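Local coordinates for protein aromatic-ring-hydroxylating dioxygenase beta subunit (Catenulispora acidiphila, PDB 6VW4) that is of uncertain function, carries an NTF2-like SnoaL-type fold, binds the aromatic polyketide S-DNPA in a pocket and is tentatively assigned dioxygenase activity, at residues R121-R126 with L133-W138; R76-T81 with F100-L105. One frame throughout, in Å; residues are numbered along the deposited sequence.

Contact 1: R121-R126 with L133-W138. With SDN ([(3S)-9-hydroxy-1-methyl-10-oxo-4,10-dihydro-3H-benzo[g]isochromen-3-yl]acetic acid), chain C.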
loop_
_atom_site.group_PDB
_atom_site.type_symbol
_atom_site.label_atom_id
_atom_site.label_comp_id
_atom_site.label_asym_id
_atom_site.label_seq_id
_atom_site.Cartn_x
_atom_site.Cartn_y
_atom_site.Cartn_z
ATOM N N ARG A 121 10.227 3.112 11.714
ATOM C CA ARG A 121 9.633 4.055 12.660
ATOM C C ARG A 121 10.063 5.481 12.328
ATOM O O ARG A 121 11.264 5.781 12.242
ATOM C CB ARG A 121 10.026 3.724 14.092
ATOM C CG ARG A 121 9.549 4.790 15.074
ATOM C CD ARG A 121 9.617 4.338 16.526
ATOM N NE ARG A 121 8.673 3.280 16.845
ATOM C CZ ARG A 121 8.667 2.580 17.975
ATOM N NH1 ARG A 121 9.567 2.826 18.914
ATOM N NH2 ARG A 121 7.755 1.632 18.163
ATOM N N ASP A 122 9.084 6.354 12.127
ATOM C CA ASP A 122 9.313 7.773 11.917
ATOM C C ASP A 122 8.856 8.526 13.161
ATOM O O ASP A 122 7.907 8.111 13.840
ATOM C CB ASP A 122 8.519 8.312 10.723
ATOM C CG ASP A 122 9.188 8.071 9.407
ATOM O OD1 ASP A 122 10.336 7.561 9.404
ATOM O OD2 ASP A 122 8.564 8.420 8.376
ATOM N N VAL A 123 9.512 9.651 13.442
ATOM C CA VAL A 123 9.006 10.640 14.397
ATOM C C VAL A 123 8.856 11.956 13.639
ATOM O O VAL A 123 9.811 12.427 13.003
ATOM C CB VAL A 123 9.923 10.807 15.611
ATOM C CG1 VAL A 123 9.381 11.913 16.500
ATOM C CG2 VAL A 123 10.033 9.472 16.409
ATOM N N LEU A 124 7.648 12.520 13.658
ATOM C CA LEU A 124 7.349 13.764 12.959
ATOM C C LEU A 124 7.018 14.854 13.972
ATOM O O LEU A 124 6.459 14.588 15.044
ATOM C CB LEU A 124 6.170 13.632 11.980
ATOM C CG LEU A 124 6.520 12.666 10.825
ATOM C CD1 LEU A 124 5.834 11.333 11.062
ATOM C CD2 LEU A 124 6.107 13.121 9.482
ATOM N N VAL A 125 7.372 16.081 13.599
ATOM C CA VAL A 125 7.068 17.291 14.336
ATOM C C VAL A 125 6.502 18.288 13.332
ATOM O O VAL A 125 6.574 18.103 12.118
ATOM C CB VAL A 125 8.295 17.902 15.052
ATOM C CG1 VAL A 125 8.802 16.987 16.109
ATOM C CG2 VAL A 125 9.377 18.206 14.083
ATOM N N ARG A 126 5.899 19.337 13.858
ATOM C CA ARG A 126 5.362 20.404 13.033
ATOM C C ARG A 126 6.339 21.570 13.031
ATOM O O ARG A 126 6.870 21.945 14.077
ATOM C CB ARG A 126 3.989 20.824 13.544
ATOM C CG ARG A 126 3.069 21.138 12.428
ATOM C CD ARG A 126 1.687 21.311 12.947
ATOM N NE ARG A 126 0.911 20.077 12.963
ATOM C CZ ARG A 126 0.451 19.473 11.878
ATOM N NH1 ARG A 126 0.728 19.978 10.685
ATOM N NH2 ARG A 126 -0.265 18.347 11.995
ATOM N N LEU A 133 7.468 17.886 9.484
ATOM C CA LEU A 133 8.817 17.500 9.105
ATOM C C LEU A 133 9.204 16.259 9.881
ATOM O O LEU A 133 8.695 16.026 10.975
ATOM C CB LEU A 133 9.858 18.592 9.403
ATOM C CG LEU A 133 9.759 19.961 8.731
ATOM C CD1 LEU A 133 10.453 21.000 9.656
ATOM C CD2 LEU A 133 10.365 19.919 7.371
ATOM N N THR A 134 10.160 15.505 9.332
ATOM C CA THR A 134 10.612 14.256 9.936
ATOM C C THR A 134 11.799 14.552 10.846
ATOM O O THR A 134 12.867 14.966 10.385
ATOM C CB THR A 134 11.009 13.224 8.860
ATOM O OG1 THR A 134 9.986 13.098 7.889
ATOM C CG2 THR A 134 11.265 11.818 9.448
ATOM N N ALA A 135 11.600 14.343 12.125
ATOM C CA ALA A 135 12.674 14.435 13.091
ATOM C C ALA A 135 13.562 13.206 13.039
ATOM O O ALA A 135 14.785 13.312 13.194
ATOM C CB ALA A 135 12.091 14.578 14.492
ATOM N N SER A 136 12.963 12.027 12.869
ATOM C CA SER A 136 13.762 10.816 12.752
ATOM C C SER A 136 13.072 9.750 11.902
ATOM O O SER A 136 11.831 9.675 11.830
ATOM C CB SER A 136 14.117 10.243 14.148
ATOM O OG SER A 136 12.973 10.090 14.960
ATOM N N ARG A 137 13.914 8.930 11.273
ATOM C CA ARG A 137 13.514 7.748 10.520
ATOM C C ARG A 137 14.482 6.616 10.852
ATOM O O ARG A 137 15.696 6.731 10.645
ATOM C CB ARG A 137 13.496 8.035 9.019
ATOM C CG ARG A 137 13.398 6.782 8.160
ATOM C CD ARG A 137 12.888 7.141 6.791
ATOM N NE ARG A 137 11.493 7.526 6.872
ATOM C CZ ARG A 137 10.823 8.089 5.876
ATOM N NH1 ARG A 137 11.435 8.349 4.734
ATOM N NH2 ARG A 137 9.552 8.430 6.034
ATOM N N TRP A 138 13.939 5.543 11.385
ATOM C CA TRP A 138 14.688 4.405 11.880
ATOM C C TRP A 138 14.239 3.170 11.090
ATOM O O TRP A 138 13.136 2.654 11.295
ATOM C CB TRP A 138 14.460 4.268 13.382
ATOM C CG TRP A 138 15.632 3.666 14.038
ATOM C CD1 TRP A 138 15.822 2.339 14.326
ATOM C CD2 TRP A 138 16.822 4.350 14.460
ATOM N NE1 TRP A 138 17.055 2.160 14.917
ATOM C CE2 TRP A 138 17.689 3.376 15.008
ATOM C CE3 TRP A 138 17.235 5.692 14.436
ATOM C CZ2 TRP A 138 18.950 3.701 15.526
ATOM C CZ3 TRP A 138 18.487 6.014 14.956
ATOM C CH2 TRP A 138 19.330 5.020 15.490
HETATM O O4 SDN C . 14.220 6.628 2.878
HETATM C C11 SDN C . 13.658 5.417 3.287
HETATM C C12 SDN C . 14.313 4.201 3.095
HETATM C C13 SDN C . 15.702 4.208 2.417
HETATM O O5 SDN C . 16.192 5.232 2.071
HETATM C C14 SDN C . 16.424 2.890 2.205
HETATM C C15 SDN C . 17.825 2.887 1.547
HETATM O O3 SDN C . 18.693 1.797 1.927
HETATM C C16 SDN C . 18.359 4.048 0.695
HETATM C C10 SDN C . 12.394 5.415 3.852
HETATM C C9 SDN C . 11.793 4.212 4.256
HETATM C C8 SDN C . 12.449 3.003 4.079
HETATM C C7 SDN C . 13.710 2.987 3.491
HETATM C C6 SDN C . 14.438 1.619 3.281
HETATM C C5 SDN C . 15.820 1.648 2.630
HETATM C C4 SDN C . 16.532 0.384 2.439
HETATM C C3 SDN C . 18.003 0.505 2.078
HETATM C C2 SDN C . 17.961 -0.094 0.683
HETATM C C1 SDN C . 18.593 -1.440 0.397
HETATM O O2 SDN C . 19.105 -2.098 1.332
HETATM O O1 SDN C . 18.595 -1.862 -0.796
HETATM O O HOH W 1 8.495 10.988 7.442
#
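Arg137 grips the carboxylate of Asp122 side-on, NE to OD1 at 2.8 Å and NH2 to OD2 at 2.5 Å, in a two-pronged salt bridge between neighbouring strands of the antiparallel hairpin 111-126/132-139, part of the curved sheet of this NTF2-like fold. The two side chains run alongside each other and their flat groups are nearly coplanar, 19° apart, each oxygen offering its syn lone pair. Extended through chi1 and chi2, the arginine chain bends at chi3 (-68°), which turns the guanidinium along the carboxylate. Three bonds reach Asp122 OD2: besides Arg137, Gln18 donates to it, and so does a water that in turn accepts from Thr134 OG1. These fix the rotation of a buried carboxylate. Atom C9 of the bound SDN lies over one face of the guanidinium, and Arg137 NH1 comes within 3.2 Å of SDN C10, so the aspartate, itself in the second shell, positions a pocket residue.

Backbone pairing continues on both sides. Arg121 and Trp138 exchange two hydrogen bonds, as do Val125 and Leu133. Between them the register slips by one residue in a classic beta bulge: Ala135 and Ser136 both face Val123, whose carbonyl oxygen accepts from Ala135 N at 2.8 Å and from Ser136 N at 3.2 Å. The chain turns a corner at Ala135, and there strand 132-139 changes direction. Beyond the bulge the Leu124 side chain crosses that of Thr134 at a slant, CD2 nearest OG1, a hydroxyl held mainly by His17 of helix 8-26. On the face with Val123 and Val125, the methyl of Ala135 lies near both valines. With its hydroxyl between the backbone N and the carbonyl carbon (chi1 52°), Ser136 sets OG against Val123 CB at 3.2 Å.

Contact 2: R76-T81 with F100-L105; sequences RRHMFT and FYTLVL. With SDN ([(3S)-9-hydroxy-1-methyl-10-oxo-4,10-dihydro-3H-benzo[g]isochromen-3-yl]acetic acid), chain C.
Strands 76-81 and 100-105 run antiparallel with their axes 4.7 Å apart, and the hydrogen-bonded pairs Arg77-Leu105, Met79-Leu103 and Thr81-Tyr101 alternate with His78-Val104 and Phe80-Thr102. On the pocket-side face, Phe80 meets Phe100, Thr102 and the ligand. Phe100 brings CE2 over the centre of the Phe80 ring, 3.4 Å above its plane, the two planes inclined at 37°. Phe100 CG lies between the backbone N and the carbonyl carbon (chi1 60°), which swings its ring over to Phe80. Thr102 runs alongside Phe80, its buried OG1 3.3 Å from Phe80 CE1 and without a polar partner in the model. Phe80 CZ meets SDN C9 at 3.5 Å; an alanine here would probably open a gap beneath Phe100 and take away packing at the C9 end of the ligand. His78, its ND1 bonded to Asp26, turns NE2 towards SDN C13. Farther along, Val104 CG1 covers one face of the Arg76 guanidinium, whose NH1 makes a weak hydrogen bond to the SDN carboxylate atom O1 at 3.3 Å.

On the other face, Met79 CE and Leu105 CD1 touch, while Arg77 forms a salt bridge with Asp142 of a second subunit and Tyr101 OH bonds Asp26 of a third. One hairpin thus lines the ligand pocket and contributes to the subunit interfaces of an NTF2-like trimer.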
loop_
_atom_site.group_PDB
_atom_site.type_symbol
_atom_site.label_atom_id
_atom_site.label_comp_id
_atom_site.label_asym_id
_atom_site.label_seq_id
_atom_site.Cartn_x
_atom_site.Cartn_y
_atom_site.Cartn_z
ATOM N N ARG A 76 14.364 2.940 -8.535
ATOM C CA ARG A 76 13.847 2.407 -7.291
ATOM C C ARG A 76 12.504 3.049 -6.941
ATOM O O ARG A 76 12.208 4.176 -7.341
ATOM C CB ARG A 76 14.798 2.677 -6.144
ATOM C CG ARG A 76 16.260 2.596 -6.487
ATOM C CD ARG A 76 16.991 1.725 -5.465
ATOM N NE ARG A 76 16.752 2.146 -4.087
ATOM C CZ ARG A 76 17.028 1.402 -3.021
ATOM N NH1 ARG A 76 17.555 0.196 -3.182
ATOM N NH2 ARG A 76 16.771 1.858 -1.801
ATOM N N ARG A 77 11.695 2.301 -6.185
ATOM C CA ARG A 77 10.396 2.718 -5.680
ATOM C C ARG A 77 10.273 2.208 -4.257
ATOM O O ARG A 77 10.645 1.069 -3.982
ATOM C CB ARG A 77 9.225 2.151 -6.479
ATOM C CG ARG A 77 9.085 2.654 -7.892
ATOM C CD ARG A 77 8.909 4.147 -7.958
ATOM N NE ARG A 77 9.029 4.574 -9.335
ATOM C CZ ARG A 77 9.199 5.828 -9.712
ATOM N NH1 ARG A 77 9.257 6.771 -8.805
ATOM N NH2 ARG A 77 9.314 6.125 -10.994
ATOM N N HIS A 78 9.768 3.041 -3.357
ATOM C CA HIS A 78 9.505 2.659 -1.980
ATOM C C HIS A 78 8.010 2.707 -1.764
ATOM O O HIS A 78 7.413 3.790 -1.841
ATOM C CB HIS A 78 10.166 3.608 -0.986
ATOM C CG HIS A 78 11.644 3.534 -1.005
ATOM N ND1 HIS A 78 12.398 4.121 -1.990
ATOM C CD2 HIS A 78 12.514 2.920 -0.171
ATOM C CE1 HIS A 78 13.674 3.859 -1.771
ATOM N NE2 HIS A 78 13.771 3.150 -0.662
ATOM N N MET A 79 7.418 1.564 -1.438
ATOM C CA MET A 79 5.988 1.466 -1.183
ATOM C C MET A 79 5.719 1.321 0.295
ATOM O O MET A 79 6.056 0.287 0.894
ATOM C CB MET A 79 5.414 0.268 -1.925
ATOM C CG MET A 79 5.254 0.579 -3.361
ATOM S SD MET A 79 5.372 -0.879 -4.384
ATOM C CE MET A 79 5.360 0.003 -5.983
ATOM N N PHE A 80 5.014 2.297 0.838
ATOM C CA PHE A 80 4.698 2.301 2.245
ATOM C C PHE A 80 3.314 1.705 2.438
ATOM O O PHE A 80 2.395 2.029 1.689
ATOM C CB PHE A 80 4.751 3.723 2.759
ATOM C CG PHE A 80 6.134 4.303 2.894
ATOM C CD1 PHE A 80 7.237 3.674 2.367
ATOM C CD2 PHE A 80 6.315 5.538 3.547
ATOM C CE1 PHE A 80 8.501 4.226 2.519
ATOM C CE2 PHE A 80 7.569 6.088 3.694
ATOM C CZ PHE A 80 8.662 5.439 3.174
ATOM N N THR A 81 3.155 0.848 3.459
ATOM C CA THR A 81 1.808 0.430 3.875
ATOM C C THR A 81 1.760 0.265 5.397
ATOM O O THR A 81 2.789 0.321 6.074
ATOM C CB THR A 81 1.393 -0.894 3.203
ATOM O OG1 THR A 81 2.317 -1.923 3.592
ATOM C CG2 THR A 81 1.342 -0.778 1.687
ATOM N N PHE A 100 5.333 1.783 10.329
ATOM C CA PHE A 100 4.808 1.332 9.062
ATOM C C PHE A 100 5.778 0.353 8.409
ATOM O O PHE A 100 6.874 0.104 8.899
ATOM C CB PHE A 100 4.513 2.551 8.156
ATOM C CG PHE A 100 5.715 3.389 7.849
ATOM C CD1 PHE A 100 6.143 4.394 8.736
ATOM C CD2 PHE A 100 6.427 3.187 6.686
ATOM C CE1 PHE A 100 7.253 5.185 8.453
ATOM C CE2 PHE A 100 7.576 3.984 6.384
ATOM C CZ PHE A 100 7.982 4.974 7.268
ATOM N N TYR A 101 5.323 -0.211 7.289
ATOM C CA TYR A 101 6.063 -1.165 6.482
ATOM C C TYR A 101 6.528 -0.465 5.220
ATOM O O TYR A 101 5.803 0.362 4.638
ATOM C CB TYR A 101 5.203 -2.392 6.106
ATOM C CG TYR A 101 4.822 -3.321 7.256
ATOM C CD1 TYR A 101 5.414 -3.197 8.522
ATOM C CD2 TYR A 101 3.863 -4.316 7.072
ATOM C CE1 TYR A 101 5.079 -4.063 9.544
ATOM C CE2 TYR A 101 3.521 -5.164 8.060
ATOM C CZ TYR A 101 4.151 -5.057 9.290
ATOM O OH TYR A 101 3.778 -5.923 10.280
ATOM N N THR A 102 7.733 -0.805 4.799
ATOM C CA THR A 102 8.244 -0.413 3.499
ATOM C C THR A 102 8.559 -1.660 2.696
ATOM O O THR A 102 9.086 -2.631 3.238
ATOM C CB THR A 102 9.521 0.439 3.589
ATOM O OG1 THR A 102 9.238 1.601 4.359
ATOM C CG2 THR A 102 9.924 0.884 2.185
ATOM N N LEU A 103 8.226 -1.616 1.411
ATOM C CA LEU A 103 8.699 -2.558 0.413
ATOM C C LEU A 103 9.505 -1.827 -0.662
ATOM O O LEU A 103 8.977 -0.940 -1.341
ATOM C CB LEU A 103 7.519 -3.283 -0.229
ATOM C CG LEU A 103 7.937 -4.384 -1.217
ATOM C CD1 LEU A 103 8.683 -5.481 -0.517
ATOM C CD2 LEU A 103 6.736 -4.963 -1.959
ATOM N N VAL A 104 10.757 -2.232 -0.854
ATOM C CA VAL A 104 11.637 -1.643 -1.859
ATOM C C VAL A 104 11.533 -2.404 -3.172
ATOM O O VAL A 104 11.595 -3.632 -3.212
ATOM C CB VAL A 104 13.089 -1.622 -1.351
ATOM C CG1 VAL A 104 13.980 -0.871 -2.323
ATOM C CG2 VAL A 104 13.134 -1.008 0.031
ATOM N N LEU A 105 11.364 -1.669 -4.251
ATOM C CA LEU A 105 11.397 -2.211 -5.601
ATOM C C LEU A 105 12.530 -1.566 -6.386
ATOM O O LEU A 105 12.787 -0.363 -6.254
ATOM C CB LEU A 105 10.104 -1.974 -6.313
ATOM C CG LEU A 105 8.960 -2.739 -5.667
ATOM C CD1 LEU A 105 7.729 -2.291 -6.355
ATOM C CD2 LEU A 105 9.124 -4.229 -5.803
HETATM O O4 SDN C . 14.220 6.628 2.878
HETATM C C11 SDN C . 13.658 5.417 3.287
HETATM C C12 SDN C . 14.313 4.201 3.095
HETATM C C13 SDN C . 15.702 4.208 2.417
HETATM O O5 SDN C . 16.192 5.232 2.071
HETATM C C14 SDN C . 16.424 2.890 2.205
HETATM C C15 SDN C . 17.825 2.887 1.547
HETATM O O3 SDN C . 18.693 1.797 1.927
HETATM C C16 SDN C . 18.359 4.048 0.695
HETATM C C10 SDN C . 12.394 5.415 3.852
HETATM C C9 SDN C . 11.793 4.212 4.256
HETATM C C8 SDN C . 12.449 3.003 4.079
HETATM C C7 SDN C . 13.710 2.987 3.491
HETATM C C6 SDN C . 14.438 1.619 3.281
HETATM C C5 SDN C . 15.820 1.648 2.630
HETATM C C4 SDN C . 16.532 0.384 2.439
HETATM C C3 SDN C . 18.003 0.505 2.078
HETATM C C2 SDN C . 17.961 -0.094 0.683
HETATM C C1 SDN C . 18.593 -1.440 0.397
HETATM O O2 SDN C . 19.105 -2.098 1.332
HETATM O O1 SDN C . 18.595 -1.862 -0.796
HETATM O O HOH W 2 4.843 -1.767 2.404
#

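Contact 2 closes before contact 1 opens along the chain, and their centres lie about 17 Å apart, on opposite sides of the chain's centre. Each pairs the strands of one hairpin in the same mixed sheet: 75-86 with 96-108, then 111-126 with 132-139. Strands 96-108 and 111-126 are consecutive and adjacent, so the four are successive neighbours across the sheet. At the seam Phe100 CE1 packs against Asp122 OD2 at 3.5 Å, and Arg137 NH2 lies 3.9 Å from Phe80 CE2. SDN spans both hairpins: contact 1 reaches its fused rings, whereas contact 2 extends from the rings to the carboxylate and also faces the neighbouring subunits.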